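Local coordinates for protein type I site-specific restriction-modification system, R (Restriction) subunit (Vibrio vulnificus, PDB 3H1T) that probably serves as the ATP-hydrolysing, DNA-binding restriction and translocation subunit of a type I restriction enzyme, here as a fragment lacking the C-terminal part, at residues 180-193 against 357-370. Residues are numbered along the deposited sequence; the frame is centred on the assembly and turned at random.
Sequences RYYQQIAINRAVQS and IYTYSLRQGIDDGF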
loop_
_atom_site.group_PDB
_atom_site.type_symbol
_atom_site.label_atom_id
_atom_site.label_comp_id
_atom_site.label_asym_id
_atom_site.label_seq_id
_atom_site.Cartn_x
_atom_site.Cartn_y
_atom_site.Cartn_z
ATOM N N ARG A 180 7.603 -0.330 -8.160
ATOM C CA ARG A 180 6.710 -1.386 -8.621
ATOM C C ARG A 180 5.652 -0.859 -9.592
ATOM O O ARG A 180 5.430 0.347 -9.691
ATOM C CB ARG A 180 6.049 -2.043 -7.411
ATOM C CG ARG A 180 7.053 -2.696 -6.490
ATOM C CD ARG A 180 6.439 -3.000 -5.152
ATOM N NE ARG A 180 7.373 -3.686 -4.269
ATOM C CZ ARG A 180 7.085 -4.051 -3.023
ATOM N NH1 ARG A 180 5.885 -3.789 -2.521
ATOM N NH2 ARG A 180 7.995 -4.674 -2.283
ATOM N N TYR A 181 5.003 -1.777 -10.300
ATOM C CA TYR A 181 3.981 -1.430 -11.277
ATOM C C TYR A 181 2.860 -0.546 -10.736
ATOM O O TYR A 181 2.468 0.412 -11.400
ATOM C CB TYR A 181 3.386 -2.703 -11.933
ATOM C CG TYR A 181 2.241 -3.367 -11.184
ATOM C CD1 TYR A 181 2.477 -4.344 -10.213
ATOM C CD2 TYR A 181 0.917 -3.007 -11.448
ATOM C CE1 TYR A 181 1.413 -4.942 -9.524
ATOM C CE2 TYR A 181 -0.145 -3.601 -10.774
ATOM C CZ TYR A 181 0.103 -4.564 -9.814
ATOM O OH TYR A 181 -0.959 -5.149 -9.165
ATOM N N TYR A 182 2.353 -0.835 -9.538
ATOM C CA TYR A 182 1.270 -0.022 -8.996
ATOM C C TYR A 182 1.716 1.358 -8.521
ATOM O O TYR A 182 0.943 2.309 -8.577
ATOM C CB TYR A 182 0.534 -0.748 -7.870
ATOM C CG TYR A 182 1.368 -1.095 -6.681
ATOM C CD1 TYR A 182 2.098 -2.278 -6.645
ATOM C CD2 TYR A 182 1.448 -0.234 -5.585
ATOM C CE1 TYR A 182 2.890 -2.599 -5.544
ATOM C CE2 TYR A 182 2.239 -0.543 -4.485
ATOM C CZ TYR A 182 2.958 -1.726 -4.467
ATOM O OH TYR A 182 3.758 -2.017 -3.382
ATOM N N GLN A 183 2.961 1.471 -8.070
ATOM C CA GLN A 183 3.473 2.772 -7.627
ATOM C C GLN A 183 3.588 3.685 -8.835
ATOM O O GLN A 183 3.371 4.897 -8.751
ATOM C CB GLN A 183 4.836 2.607 -6.963
ATOM C CG GLN A 183 4.740 1.827 -5.674
ATOM C CD GLN A 183 6.077 1.461 -5.061
ATOM O OE1 GLN A 183 6.153 1.170 -3.868
ATOM N NE2 GLN A 183 7.131 1.458 -5.869
ATOM N N GLN A 184 3.938 3.088 -9.968
ATOM C CA GLN A 184 4.060 3.826 -11.202
ATOM C C GLN A 184 2.688 4.329 -11.660
ATOM O O GLN A 184 2.585 5.442 -12.171
ATOM C CB GLN A 184 4.695 2.942 -12.271
ATOM C CG GLN A 184 6.183 2.715 -12.081
ATOM C CD GLN A 184 6.782 1.874 -13.182
ATOM O OE1 GLN A 184 6.601 2.179 -14.353
ATOM N NE2 GLN A 184 7.504 0.816 -12.815
ATOM N N ILE A 185 1.645 3.508 -11.501
ATOM C CA ILE A 185 0.294 3.906 -11.881
ATOM C C ILE A 185 -0.048 5.133 -11.059
ATOM O O ILE A 185 -0.452 6.164 -11.584
ATOM C CB ILE A 185 -0.770 2.823 -11.526
ATOM C CG1 ILE A 185 -0.384 1.476 -12.138
ATOM C CG2 ILE A 185 -2.141 3.250 -12.010
ATOM C CD1 ILE A 185 -0.061 1.561 -13.581
ATOM N N ALA A 186 0.136 5.006 -9.752
ATOM C CA ALA A 186 -0.144 6.088 -8.831
ATOM C C ALA A 186 0.610 7.353 -9.231
ATOM O O ALA A 186 0.017 8.414 -9.421
ATOM C CB ALA A 186 0.243 5.674 -7.424
ATOM N N ILE A 187 1.922 7.232 -9.373
ATOM C CA ILE A 187 2.742 8.372 -9.730
ATOM C C ILE A 187 2.332 9.075 -11.015
ATOM O O ILE A 187 2.190 10.293 -11.032
ATOM C CB ILE A 187 4.231 7.964 -9.837
ATOM C CG1 ILE A 187 4.727 7.476 -8.471
ATOM C CG2 ILE A 187 5.058 9.144 -10.316
ATOM C CD1 ILE A 187 6.008 6.696 -8.538
ATOM N N ASN A 188 2.139 8.316 -12.087
ATOM C CA ASN A 188 1.761 8.878 -13.377
ATOM C C ASN A 188 0.377 9.539 -13.399
ATOM O O ASN A 188 0.192 10.569 -14.050
ATOM C CB ASN A 188 1.839 7.793 -14.454
ATOM C CG ASN A 188 3.275 7.409 -14.796
ATOM O OD1 ASN A 188 4.222 7.757 -14.086
ATOM N ND2 ASN A 188 3.437 6.678 -15.890
ATOM N N ARG A 189 -0.592 8.959 -12.694
ATOM C CA ARG A 189 -1.930 9.541 -12.679
ATOM C C ARG A 189 -1.975 10.820 -11.869
ATOM O O ARG A 189 -2.825 11.680 -12.104
ATOM C CB ARG A 189 -2.951 8.554 -12.119
ATOM C CG ARG A 189 -3.089 7.327 -12.976
ATOM C CD ARG A 189 -4.352 6.574 -12.669
ATOM N NE ARG A 189 -4.455 5.388 -13.503
ATOM C CZ ARG A 189 -5.359 4.436 -13.327
ATOM N NH1 ARG A 189 -6.250 4.536 -12.343
ATOM N NH2 ARG A 189 -5.349 3.372 -14.111
ATOM N N ALA A 190 -1.061 10.934 -10.911
ATOM C CA ALA A 190 -0.975 12.111 -10.067
ATOM C C ALA A 190 -0.410 13.245 -10.908
ATOM O O ALA A 190 -0.993 14.327 -10.985
ATOM C CB ALA A 190 -0.070 11.832 -8.881
ATOM N N VAL A 191 0.723 12.975 -11.550
ATOM C CA VAL A 191 1.394 13.947 -12.407
ATOM C C VAL A 191 0.471 14.374 -13.533
ATOM O O VAL A 191 0.434 15.540 -13.917
ATOM C CB VAL A 191 2.657 13.333 -13.011
ATOM C CG1 VAL A 191 3.293 14.299 -14.006
ATOM C CG2 VAL A 191 3.625 12.965 -11.899
ATOM N N GLN A 192 -0.275 13.403 -14.050
ATOM C CA GLN A 192 -1.234 13.623 -15.133
ATOM C C GLN A 192 -2.346 14.540 -14.622
ATOM O O GLN A 192 -2.718 15.513 -15.274
ATOM C CB GLN A 192 -1.813 12.270 -15.549
ATOM C CG GLN A 192 -2.561 12.202 -16.867
ATOM C CD GLN A 192 -3.060 10.785 -17.167
ATOM O OE1 GLN A 192 -2.274 9.880 -17.467
ATOM N NE2 GLN A 192 -4.376 10.587 -17.068
ATOM N N SER A 193 -2.877 14.208 -13.451
ATOM C CA SER A 193 -3.938 14.994 -12.822
ATOM C C SER A 193 -3.541 16.466 -12.707
ATOM O O SER A 193 -4.306 17.362 -13.070
ATOM C CB SER A 193 -4.239 14.461 -11.418
ATOM O OG SER A 193 -4.888 13.203 -11.469
ATOM N N ILE A 357 -7.821 8.558 -7.691
ATOM C CA ILE A 357 -7.353 8.413 -9.068
ATOM C C ILE A 357 -6.791 7.001 -9.257
ATOM O O ILE A 357 -6.611 6.520 -10.374
ATOM C CB ILE A 357 -6.301 9.512 -9.410
ATOM C CG1 ILE A 357 -5.149 9.522 -8.408
ATOM C CG2 ILE A 357 -6.971 10.872 -9.367
ATOM C CD1 ILE A 357 -4.094 8.504 -8.668
ATOM N N TYR A 358 -6.543 6.342 -8.128
ATOM C CA TYR A 358 -6.034 4.984 -8.098
ATOM C C TYR A 358 -6.190 4.388 -6.700
ATOM O O TYR A 358 -6.080 5.096 -5.693
ATOM C CB TYR A 358 -4.556 4.957 -8.507
ATOM C CG TYR A 358 -3.979 3.566 -8.616
ATOM C CD1 TYR A 358 -4.519 2.638 -9.505
ATOM C CD2 TYR A 358 -2.907 3.169 -7.827
ATOM C CE1 TYR A 358 -3.992 1.349 -9.611
ATOM C CE2 TYR A 358 -2.376 1.881 -7.918
ATOM C CZ TYR A 358 -2.921 0.977 -8.815
ATOM O OH TYR A 358 -2.388 -0.282 -8.930
ATOM N N THR A 359 -6.468 3.088 -6.659
ATOM C CA THR A 359 -6.616 2.358 -5.414
ATOM C C THR A 359 -5.815 1.062 -5.477
ATOM O O THR A 359 -5.990 0.266 -6.392
ATOM C CB THR A 359 -8.091 1.943 -5.128
ATOM O OG1 THR A 359 -8.902 3.100 -4.904
ATOM C CG2 THR A 359 -8.147 1.053 -3.894
ATOM N N TYR A 360 -4.917 0.859 -4.517
ATOM C CA TYR A 360 -4.148 -0.379 -4.433
ATOM C C TYR A 360 -4.542 -0.963 -3.088
ATOM O O TYR A 360 -4.051 -0.520 -2.053
ATOM C CB TYR A 360 -2.635 -0.132 -4.476
ATOM C CG TYR A 360 -1.849 -1.420 -4.644
ATOM C CD1 TYR A 360 -1.935 -2.167 -5.821
ATOM C CD2 TYR A 360 -1.076 -1.934 -3.602
ATOM C CE1 TYR A 360 -1.266 -3.395 -5.954
ATOM C CE2 TYR A 360 -0.410 -3.155 -3.725
ATOM C CZ TYR A 360 -0.510 -3.882 -4.901
ATOM O OH TYR A 360 0.125 -5.096 -5.016
ATOM N N SER A 361 -5.419 -1.966 -3.104
ATOM C CA SER A 361 -5.930 -2.587 -1.885
ATOM C C SER A 361 -5.022 -3.588 -1.197
ATOM O O SER A 361 -3.940 -3.906 -1.674
ATOM C CB SER A 361 -7.274 -3.265 -2.166
ATOM O OG SER A 361 -7.128 -4.423 -2.963
ATOM N N LEU A 362 -5.494 -4.070 -0.053
ATOM C CA LEU A 362 -4.779 -5.076 0.717
ATOM C C LEU A 362 -4.933 -6.361 -0.080
ATOM O O LEU A 362 -4.022 -7.181 -0.164
ATOM C CB LEU A 362 -5.417 -5.220 2.102
ATOM C CG LEU A 362 -4.963 -6.399 2.966
ATOM C CD1 LEU A 362 -3.454 -6.425 3.044
ATOM C CD2 LEU A 362 -5.563 -6.278 4.360
ATOM N N ARG A 363 -6.120 -6.511 -0.658
ATOM C CA ARG A 363 -6.486 -7.649 -1.485
ATOM C C ARG A 363 -5.502 -7.801 -2.648
ATOM O O ARG A 363 -4.981 -8.879 -2.886
ATOM C CB ARG A 363 -7.904 -7.431 -2.020
ATOM C CG ARG A 363 -8.533 -8.626 -2.699
ATOM C CD ARG A 363 -9.942 -8.345 -3.207
ATOM N NE ARG A 363 -9.990 -7.884 -4.596
ATOM C CZ ARG A 363 -9.789 -6.629 -5.001
ATOM N NH1 ARG A 363 -9.521 -5.664 -4.129
ATOM N NH2 ARG A 363 -9.865 -6.335 -6.292
ATOM N N GLN A 364 -5.254 -6.719 -3.376
ATOM C CA GLN A 364 -4.328 -6.769 -4.505
ATOM C C GLN A 364 -2.899 -7.009 -4.017
ATOM O O GLN A 364 -2.173 -7.807 -4.604
ATOM C CB GLN A 364 -4.389 -5.470 -5.315
ATOM C CG GLN A 364 -3.954 -5.644 -6.751
ATOM C CD GLN A 364 -4.436 -4.531 -7.664
ATOM O OE1 GLN A 364 -5.486 -3.930 -7.435
ATOM N NE2 GLN A 364 -3.678 -4.267 -8.722
ATOM N N GLY A 365 -2.501 -6.318 -2.953
ATOM C CA GLY A 365 -1.176 -6.506 -2.403
ATOM C C GLY A 365 -0.915 -7.958 -2.036
ATOM O O GLY A 365 0.136 -8.512 -2.382
ATOM N N ILE A 366 -1.850 -8.599 -1.348
ATOM C CA ILE A 366 -1.653 -9.999 -0.989
ATOM C C ILE A 366 -1.581 -10.846 -2.249
ATOM O O ILE A 366 -0.737 -11.727 -2.366
ATOM C CB ILE A 366 -2.806 -10.594 -0.127
ATOM C CG1 ILE A 366 -2.925 -9.861 1.209
ATOM C CG2 ILE A 366 -2.516 -12.066 0.160
ATOM C CD1 ILE A 366 -4.153 -10.267 1.987
ATOM N N ASP A 367 -2.462 -10.574 -3.201
ATOM C CA ASP A 367 -2.446 -11.348 -4.424
ATOM C C ASP A 367 -1.173 -11.164 -5.236
ATOM O O ASP A 367 -0.781 -12.060 -5.972
ATOM C CB ASP A 367 -3.644 -11.026 -5.311
ATOM C CG ASP A 367 -3.849 -12.081 -6.376
ATOM O OD1 ASP A 367 -3.927 -13.266 -5.989
ATOM O OD2 ASP A 367 -3.925 -11.745 -7.579
ATOM N N ASP A 368 -0.521 -10.015 -5.102
ATOM C CA ASP A 368 0.696 -9.769 -5.860
ATOM C C ASP A 368 1.940 -10.257 -5.127
ATOM O O ASP A 368 3.045 -10.196 -5.665
ATOM C CB ASP A 368 0.841 -8.273 -6.160
ATOM C CG ASP A 368 -0.201 -7.758 -7.146
ATOM O OD1 ASP A 368 -0.917 -8.563 -7.769
ATOM O OD2 ASP A 368 -0.280 -6.528 -7.306
ATOM N N GLY A 369 1.752 -10.726 -3.898
ATOM C CA GLY A 369 2.874 -11.200 -3.114
ATOM C C GLY A 369 3.658 -10.066 -2.469
ATOM O O GLY A 369 4.810 -10.236 -2.087
ATOM N N PHE A 370 3.026 -8.903 -2.340
ATOM C CA PHE A 370 3.675 -7.733 -1.760
ATOM C C PHE A 370 3.252 -7.413 -0.338
ATOM O O PHE A 370 3.880 -6.599 0.331
ATOM C CB PHE A 370 3.426 -6.510 -2.643
ATOM C CG PHE A 370 4.182 -6.542 -3.936
ATOM C CD1 PHE A 370 5.552 -6.819 -3.950
ATOM C CD2 PHE A 370 3.539 -6.259 -5.142
ATOM C CE1 PHE A 370 6.272 -6.813 -5.152
ATOM C CE2 PHE A 370 4.251 -6.249 -6.353
ATOM C CZ PHE A 370 5.615 -6.527 -6.356
HETATM O O HOH W 1 4.789 -4.062 0.054
#
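Tyr-182, with CG between its backbone N and carbonyl carbon (chi1 61°), and Tyr-360, with CG swung opposite its own N (chi1 -170°), bring their rings face to face. The rings lie almost exactly over one another, centroids 3.6 Å apart and planes 4° apart. Phe-370 comes to the edge of the Tyr-182 ring, where Phe-370 CD2 lies 3.7 Å from Tyr-182 CE1, completing an aromatic cluster. Over one face of Phe-370 the extended Arg-180 lays its guanidinium flat, with CD packing as a CH-pi contact. Arg-180 NH1 donates in the plane of its guanidinium to Tyr-182 OH, which also bonds to Thr-209 O. Arg-180 NH1 further reaches Phe-370 O through a water. Tyr-181 OH, near the edge of the Tyr-360 ring, accepts from Gln-364 NE2 at 2.9 Å and donates to Asp-368 OD2 at a very short 2.4 Å, a length doubtful at this resolution; that carboxylate oxygen also takes the hydroxyl of Tyr-360, while Lys-74 pairs with OD1. Farther along the helix, Ile-185 CG2 sits over one face of Tyr-358, 3.7 Å from the ring centroid. Arg-189 NH1 gives Ile-357 O a nearly straight bond of 2.8 Å in the carbonyl plane, and Arg-189 CB packs on Ile-357 CD1. Helix 181-193 thus runs roughly antiparallel to strand 358-360, axes 8.8 Å apart, covering the outermost strand of a seven-stranded parallel sheet beside strand 200-205. Such helix-on-sheet packing is characteristic of the RecA-like, P-loop NTPase fold, consistent with the first of two motor domains of a superfamily 2 helicase-type subunit.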